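Local coordinates for uncharacterized protein (Bacteroides uniformis ATCC 8492, PDB 4Q68), which probably acts as an N-acetylmuramoyl-L-alanine amidase of the NlpC/P60 family, cleaving the bond between sugar and peptide in cell-wall muropeptides, at residues I12-V17 with L49-T54; I34-V39 with S65-N70; I177-N182 with V218-M223. One frame throughout, in Å; residues are numbered along the deposited sequence. Where two conformers were deposited one is given.

Contact 1: residues I12-V17 with L49-T54; sequences IKYLDV and LAETLT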
# COMPACT_ATOMS: atom_id res chain seq x y z
N ILE A 12 -1.38 13.66 -6.97
CA ILE A 12 -1.90 15.02 -6.74
C ILE A 12 -3.27 15.20 -7.39
O ILE A 12 -4.12 15.93 -6.88
CB ILE A 12 -0.90 16.08 -7.25
CG1 ILE A 12 0.31 16.17 -6.30
CG2 ILE A 12 -1.56 17.46 -7.44
CD1 ILE A 12 -0.04 16.51 -4.86
N LYS A 13 -3.51 14.52 -8.52
CA LYS A 13 -4.83 14.54 -9.19
C LYS A 13 -5.96 14.05 -8.32
O LYS A 13 -7.12 14.37 -8.58
CB LYS A 13 -4.85 13.69 -10.46
CG LYS A 13 -4.02 14.25 -11.59
CD LYS A 13 -4.16 13.44 -12.86
CE LYS A 13 -3.02 13.70 -13.82
NZ LYS A 13 -2.92 12.64 -14.86
N TYR A 14 -5.64 13.24 -7.30
CA TYR A 14 -6.66 12.72 -6.37
C TYR A 14 -6.92 13.62 -5.17
O TYR A 14 -7.76 13.29 -4.34
CB TYR A 14 -6.27 11.32 -5.88
CG TYR A 14 -6.59 10.24 -6.88
CD1 TYR A 14 -5.74 9.97 -7.94
CD2 TYR A 14 -7.76 9.49 -6.79
CE1 TYR A 14 -6.04 9.00 -8.88
CE2 TYR A 14 -8.06 8.51 -7.71
CZ TYR A 14 -7.21 8.27 -8.76
OH TYR A 14 -7.55 7.31 -9.68
N LEU A 15 -6.24 14.76 -5.04
CA LEU A 15 -6.53 15.62 -3.89
C LEU A 15 -8.02 15.90 -3.85
O LEU A 15 -8.65 16.15 -4.89
CB LEU A 15 -5.73 16.92 -3.93
CG LEU A 15 -4.22 16.76 -3.70
CD1 LEU A 15 -3.55 18.10 -3.87
CD2 LEU A 15 -3.92 16.21 -2.31
N ASP A 16 -8.57 15.88 -2.64
CA ASP A 16 -9.96 16.18 -2.33
C ASP A 16 -10.94 15.06 -2.66
O ASP A 16 -12.11 15.18 -2.32
CB ASP A 16 -10.39 17.53 -2.93
CG ASP A 16 -9.52 18.67 -2.43
OD1 ASP A 16 -9.28 18.71 -1.20
OD2 ASP A 16 -9.09 19.52 -3.24
N VAL A 17 -10.47 13.96 -3.25
CA VAL A 17 -11.34 12.81 -3.44
C VAL A 17 -11.74 12.26 -2.07
O VAL A 17 -10.87 12.09 -1.20
CB VAL A 17 -10.66 11.73 -4.29
CG1 VAL A 17 -11.47 10.43 -4.29
CG2 VAL A 17 -10.48 12.22 -5.72
N LEU A 49 -0.71 3.97 -9.08
CA LEU A 49 0.28 3.09 -9.69
C LEU A 49 -0.24 2.52 -11.01
O LEU A 49 0.48 2.48 -12.00
CB LEU A 49 0.66 1.98 -8.71
CG LEU A 49 1.71 0.97 -9.19
CD1 LEU A 49 3.04 1.62 -9.56
CD2 LEU A 49 1.91 -0.09 -8.13
N ALA A 50 -1.50 2.09 -11.04
CA ALA A 50 -2.08 1.52 -12.28
C ALA A 50 -2.08 2.55 -13.39
O ALA A 50 -1.72 2.24 -14.52
CB ALA A 50 -3.47 1.01 -12.02
N GLU A 51 -2.47 3.78 -13.07
CA GLU A 51 -2.48 4.83 -14.08
C GLU A 51 -1.08 5.14 -14.58
O GLU A 51 -0.85 5.27 -15.78
CB GLU A 51 -3.11 6.09 -13.52
CG GLU A 51 -3.12 7.27 -14.49
CD GLU A 51 -3.83 8.50 -13.97
OE1 GLU A 51 -4.28 8.52 -12.80
OE2 GLU A 51 -3.91 9.48 -14.75
N THR A 52 -0.13 5.24 -13.65
CA THR A 52 1.22 5.61 -14.04
C THR A 52 1.91 4.51 -14.86
O THR A 52 2.71 4.81 -15.76
CB THR A 52 2.06 6.05 -12.83
OG1 THR A 52 1.30 6.95 -12.01
CG2 THR A 52 3.30 6.78 -13.27
N LEU A 53 1.60 3.25 -14.57
CA LEU A 53 2.13 2.13 -15.35
C LEU A 53 1.55 2.04 -16.75
O LEU A 53 2.11 1.35 -17.58
CB LEU A 53 1.88 0.82 -14.63
CG LEU A 53 2.80 0.49 -13.47
CD1 LEU A 53 2.27 -0.73 -12.75
CD2 LEU A 53 4.25 0.28 -13.92
N THR A 54 0.44 2.72 -17.00
CA THR A 54 -0.28 2.60 -18.27
C THR A 54 0.23 3.67 -19.23
O THR A 54 0.01 4.86 -18.98
CB THR A 54 -1.81 2.79 -18.07
OG1 THR A 54 -2.31 1.84 -17.13
CG2 THR A 54 -2.56 2.57 -19.37
O HOH W 1 -5.59 6.75 -11.34

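Contact 2: residues I34-V39 with S65-N70; sequences INCDEV and SAFADN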
# COMPACT_ATOMS: atom_id res chain seq x y z
N ILE A 34 -13.53 -0.88 -9.71
CA ILE A 34 -12.88 0.39 -9.96
C ILE A 34 -13.77 1.51 -9.44
O ILE A 34 -14.86 1.74 -9.98
CB ILE A 34 -12.56 0.58 -11.45
CG1 ILE A 34 -11.69 -0.58 -11.95
CG2 ILE A 34 -11.87 1.92 -11.68
CD1 ILE A 34 -11.37 -0.54 -13.44
N ASN A 35 -13.34 2.15 -8.36
CA ASN A 35 -14.06 3.28 -7.78
C ASN A 35 -13.05 4.37 -7.48
O ASN A 35 -12.51 4.46 -6.39
CB ASN A 35 -14.81 2.87 -6.52
CG ASN A 35 -15.73 3.96 -6.00
OD1 ASN A 35 -15.62 5.12 -6.43
ND2 ASN A 35 -16.63 3.60 -5.09
N CYS A 36 -12.81 5.21 -8.48
CA CYS A 36 -11.80 6.24 -8.34
C CYS A 36 -12.33 7.50 -7.66
O CYS A 36 -11.54 8.41 -7.38
CB CYS A 36 -11.15 6.57 -9.69
SG CYS A 36 -10.32 5.15 -10.46
N ASP A 37 -13.63 7.55 -7.36
CA ASP A 37 -14.28 8.70 -6.71
C ASP A 37 -14.42 8.53 -5.19
O ASP A 37 -14.84 9.45 -4.51
CB ASP A 37 -15.68 8.92 -7.30
CG ASP A 37 -15.70 9.09 -8.83
OD1 ASP A 37 -14.68 9.49 -9.43
OD2 ASP A 37 -16.76 8.83 -9.43
N GLU A 38 -14.10 7.34 -4.68
CA GLU A 38 -14.22 7.02 -3.26
C GLU A 38 -13.06 6.08 -2.99
O GLU A 38 -13.04 4.98 -3.54
CB GLU A 38 -15.56 6.32 -2.98
CG GLU A 38 -16.79 7.15 -3.27
CD GLU A 38 -18.07 6.42 -2.94
OE1 GLU A 38 -18.20 5.24 -3.33
OE2 GLU A 38 -18.96 7.04 -2.32
N VAL A 39 -12.10 6.50 -2.16
CA VAL A 39 -10.87 5.72 -1.99
C VAL A 39 -10.53 5.51 -0.53
O VAL A 39 -11.00 6.24 0.34
CB VAL A 39 -9.67 6.40 -2.71
CG1 VAL A 39 -9.97 6.61 -4.18
CG2 VAL A 39 -9.29 7.71 -2.04
N SER A 65 -9.09 -0.20 -20.81
CA SER A 65 -8.73 -1.61 -20.74
C SER A 65 -7.34 -1.79 -20.17
O SER A 65 -7.12 -2.67 -19.35
CB SER A 65 -8.84 -2.27 -22.12
OG SER A 65 -7.97 -1.64 -23.04
N ALA A 66 -6.39 -0.96 -20.61
CA ALA A 66 -5.02 -1.08 -20.13
C ALA A 66 -4.91 -0.68 -18.66
O ALA A 66 -4.21 -1.33 -17.91
CB ALA A 66 -4.08 -0.25 -20.99
N PHE A 67 -5.61 0.37 -18.26
CA PHE A 67 -5.67 0.77 -16.85
C PHE A 67 -6.19 -0.39 -16.00
O PHE A 67 -5.60 -0.73 -14.98
CB PHE A 67 -6.55 2.01 -16.65
CG PHE A 67 -6.81 2.34 -15.21
CD1 PHE A 67 -5.87 3.02 -14.45
CD2 PHE A 67 -7.99 1.94 -14.59
CE1 PHE A 67 -6.10 3.31 -13.13
CE2 PHE A 67 -8.22 2.23 -13.27
CZ PHE A 67 -7.27 2.92 -12.54
N ALA A 68 -7.30 -0.98 -16.41
CA ALA A 68 -7.89 -2.08 -15.67
C ALA A 68 -6.94 -3.26 -15.59
O ALA A 68 -6.82 -3.89 -14.54
CB ALA A 68 -9.22 -2.50 -16.32
N ASP A 69 -6.27 -3.57 -16.70
CA ASP A 69 -5.33 -4.69 -16.68
C ASP A 69 -4.17 -4.44 -15.71
O ASP A 69 -3.74 -5.35 -15.00
CB ASP A 69 -4.77 -4.96 -18.08
CG ASP A 69 -5.78 -5.65 -19.01
OD1 ASP A 69 -6.82 -6.17 -18.54
OD2 ASP A 69 -5.48 -5.68 -20.20
N ASN A 70 -3.66 -3.21 -15.67
CA ASN A 70 -2.61 -2.88 -14.72
C ASN A 70 -3.12 -2.91 -13.29
O ASN A 70 -2.44 -3.43 -12.40
CB ASN A 70 -1.97 -1.55 -15.07
CG ASN A 70 -1.01 -1.69 -16.22
OD1 ASN A 70 -0.30 -2.69 -16.31
ND2 ASN A 70 -1.01 -0.73 -17.11

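Contact 3: residues I177-N182 with V218-M223; sequences IAITTN and VPLSQM. With NA (sodium ion), chain C.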
# COMPACT_ATOMS: atom_id res chain seq x y z
N ILE A 177 4.98 4.68 0.00
CA ILE A 177 5.33 4.55 1.40
C ILE A 177 4.32 3.61 2.06
O ILE A 177 3.12 3.85 1.98
CB ILE A 177 5.27 5.92 2.09
CG1 ILE A 177 6.18 6.96 1.39
CG2 ILE A 177 5.60 5.79 3.58
CD1 ILE A 177 7.65 6.57 1.29
N ALA A 178 4.82 2.57 2.70
CA ALA A 178 4.02 1.64 3.50
C ALA A 178 4.44 1.80 4.95
O ALA A 178 5.62 1.62 5.28
CB ALA A 178 4.22 0.21 3.03
N ILE A 179 3.51 2.18 5.81
CA ILE A 179 3.82 2.46 7.20
C ILE A 179 3.70 1.18 8.02
O ILE A 179 2.64 0.57 8.07
CB ILE A 179 2.90 3.56 7.76
CG1 ILE A 179 3.12 4.86 6.97
CG2 ILE A 179 3.16 3.74 9.25
CD1 ILE A 179 2.29 6.04 7.41
N THR A 180 4.80 0.77 8.63
CA THR A 180 4.87 -0.45 9.40
C THR A 180 4.24 -0.22 10.78
O THR A 180 4.20 0.90 11.28
CB THR A 180 6.33 -0.95 9.52
OG1 THR A 180 7.16 0.06 10.10
CG2 THR A 180 6.90 -1.25 8.15
N THR A 181 3.73 -1.30 11.38
CA THR A 181 2.95 -1.20 12.60
C THR A 181 3.27 -2.30 13.60
O THR A 181 3.54 -3.43 13.23
CB THR A 181 1.45 -1.22 12.28
OG1 THR A 181 0.74 -1.13 13.52
CG2 THR A 181 1.02 -2.48 11.53
N ASN A 182 3.17 -1.95 14.88
CA ASN A 182 3.32 -2.92 15.95
C ASN A 182 2.02 -3.64 16.34
O ASN A 182 2.01 -4.42 17.27
CB ASN A 182 4.04 -2.33 17.18
CG ASN A 182 3.26 -1.23 17.85
OD1 ASN A 182 2.05 -1.14 17.73
ND2 ASN A 182 3.97 -0.39 18.58
N VAL A 218 1.80 17.93 8.34
CA VAL A 218 3.06 17.74 9.00
C VAL A 218 3.90 16.77 8.17
O VAL A 218 3.37 16.00 7.36
CB VAL A 218 2.87 17.22 10.45
CG1 VAL A 218 2.03 18.21 11.24
CG2 VAL A 218 2.24 15.82 10.50
N PRO A 219 5.22 16.78 8.36
CA PRO A 219 6.05 15.84 7.63
C PRO A 219 5.73 14.39 7.99
O PRO A 219 5.21 14.09 9.08
CB PRO A 219 7.47 16.22 8.06
CG PRO A 219 7.36 17.65 8.51
CD PRO A 219 6.03 17.72 9.15
N LEU A 220 6.07 13.50 7.08
CA LEU A 220 5.92 12.07 7.34
C LEU A 220 6.57 11.67 8.67
O LEU A 220 6.00 10.87 9.42
CB LEU A 220 6.50 11.28 6.16
CG LEU A 220 6.48 9.76 6.25
CD1 LEU A 220 5.11 9.20 6.48
CD2 LEU A 220 7.12 9.17 5.00
N SER A 221 7.74 12.22 8.97
CA SER A 221 8.40 11.93 10.24
C SER A 221 7.49 12.21 11.42
O SER A 221 7.48 11.46 12.40
CB SER A 221 9.68 12.76 10.37
OG SER A 221 9.39 14.14 10.21
N GLN A 222 6.75 13.32 11.37
CA GLN A 222 5.84 13.70 12.46
C GLN A 222 4.62 12.78 12.49
O GLN A 222 4.13 12.42 13.56
CB GLN A 222 5.39 15.16 12.31
CG GLN A 222 4.61 15.69 13.50
CD GLN A 222 5.43 15.82 14.74
OE1 GLN A 222 5.02 15.38 15.83
NE2 GLN A 222 6.59 16.42 14.60
N MSE A 223 4.09 12.43 11.32
CA MSE A 223 2.98 11.48 11.26
C MSE A 223 3.36 10.20 12.00
O MSE A 223 2.56 9.65 12.77
CB MSE A 223 2.65 11.12 9.82
CG MSE A 223 2.08 12.26 8.99
SE MSE A 223 1.74 11.71 7.15
CE MSE A 223 0.45 10.28 7.49
NA NA C . 2.90 -5.84 13.47
O HOH W 2 3.03 -8.33 13.42
O HOH W 3 4.28 -6.09 15.43
O HOH W 4 4.95 -6.34 12.30

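Contact 1: residues I12-V17 with L49-T54
Lys13 and Tyr14 both turn to Glu51, one with its ammonium end and the other through a water. Their backbone is bent by a type I turn from Ile12 to Leu15, closed by a bond from Leu15 N to Ile12 O. Lys13 follows at the second place of that turn. Its CG stands anti to the carbonyl carbon (chi1 -69°), and the rest of the chain runs extended across the Glu51 side chain at about a right angle. NZ ends 3.3 Å from Glu51 OE2, a weak hydrogen bond within a salt bridge. Lys13 was modelled in two conformers, which makes this link less certain. NZ also bonds to Asn10 OD1 in the preceding helix, its stronger polar partner. Lys56 NZ is nearby too, and Glu51 would probably offset this gathering of positive charge.

Glu51 lies near the C-terminal end of helix 41-53. In papain-like (clan CA) peptidases the catalytic cysteine stands at the N-terminal end of a helix. If helix 41-53 is that helix, as the family suggests, this contact lies at its far end.

Tyr14 comes next, with Leu44, Tyr47 and Val48 of the same helix beside its side chain. Its OH donates to a water 2.6 Å away, which sits at the ring edge and in its plane. That water donates in turn to Glu51 OE1, also at 2.6 Å. The water thus holds OE1, while the lysine grips OE2 only weakly. A type II turn from Tyr14 then brings in Val17, whose N bonds to Tyr14 O at 3.0 Å.

Contact 2: residues I34-V39 with S65-N70
Between Ile34 and Cys36, which both touch helix 64-75, Asn35 ND2 donates to Glu38 OE1 at 2.9 Å. The bond is fairly straight, 156° at the hydrogen, and meets the anti lone pair of OE1. Asn35 OD1 accepts from Asp37 N at 3.3 Å, a longer, more bent bond that makes an Asx turn. The one amide therefore ties the loop at two points.

The contact across the segments is apolar. The Ile34 and Phe67 side chains run alongside one another, pointing opposite ways. Ile34 CG2 lies at the edge of the Phe67 ring, near its plane, 4.0 Å from CE2. The other branch of Ile34 ends on the next residue, with CD1 4.1 Å from Ala68 CB. Phe67 has CG anti to its backbone N (chi1 171°), a torsion that carries the ring out to the loop. Cys36 SG approaches the ring obliquely, 5.3 Å from its centroid, in a sulfur-aromatic contact.

Phe67 also touches Ala50 and Glu51 of helix 41-53, and Cys36 touches Tyr47 of that helix. The loop 34-39 leads into helix 41-53, and Phe67 of helix 64-75 lies where that loop and helix 41-53 meet.

Contact 3: residues I177-N182 with V218-M223
Ile177, Ile179 and Leu220 make the apolar contact between strand 176-181 and helix 220-225. Ile177 CG2 meets Leu220 CD2 at 4.0 Å, and the two side chains cross obliquely. Ile179 CD1 reaches the other methyl, Leu220 CD1, at 4.3 Å. Leu220 has CG anti to its backbone N (chi1 178°). This torsion carries its fork out to the strand, one methyl to each isoleucine. Those isoleucines are two places apart on the strand and so show the same face to the helix. Leu203 of strand 200-207 touches Ile177, and Leu201 of that strand touches Leu220.

Backbone bonds set the two segments separately. Pro219 is the N-cap residue, and its O accepts from Met223 N at 3.0 Å. Met223 is present as selenomethionine. Ile177 and Ile179 bond to strand 188-197, and Ala178 to strand 230-238, within the antiparallel sheet.

The sodium ion sits where the strand ends and the following turn begins. Thr181 O binds it at 2.5 Å. Three waters bind it too, one of them roughly opposite Thr181 O. Thr183 O and Leu186 O complete six oxygen ligands.

No hydrogen bond joins the two segments. The helix is therefore held to the strand here by buried aliphatic contact, while the sodium ion takes three backbone carbonyl oxygens and three waters.

Contacts 1 and 2 adjoin, with centres 10 Å apart, and their segments alternate along the chain. Thr54 OG1 and Asn70 ND2 are 2.9 Å apart, a probable hydrogen bond from helix 64-75 to the residue that follows helix 41-53. Tyr14 CE2 also packs on Cys36 O at 3.5 Å. Contact 3 is separate and buried. Its centre is 20 Å from that of contact 1 and 26 Å from that of contact 2, on the opposite side of the chain's centre from the latter. An N-acetylglucosamine attached to the protein lies about 13 Å from the side chains of Tyr14 and Ile34 and about 11 Å from that of Ile179; it does not mark a substrate pocket.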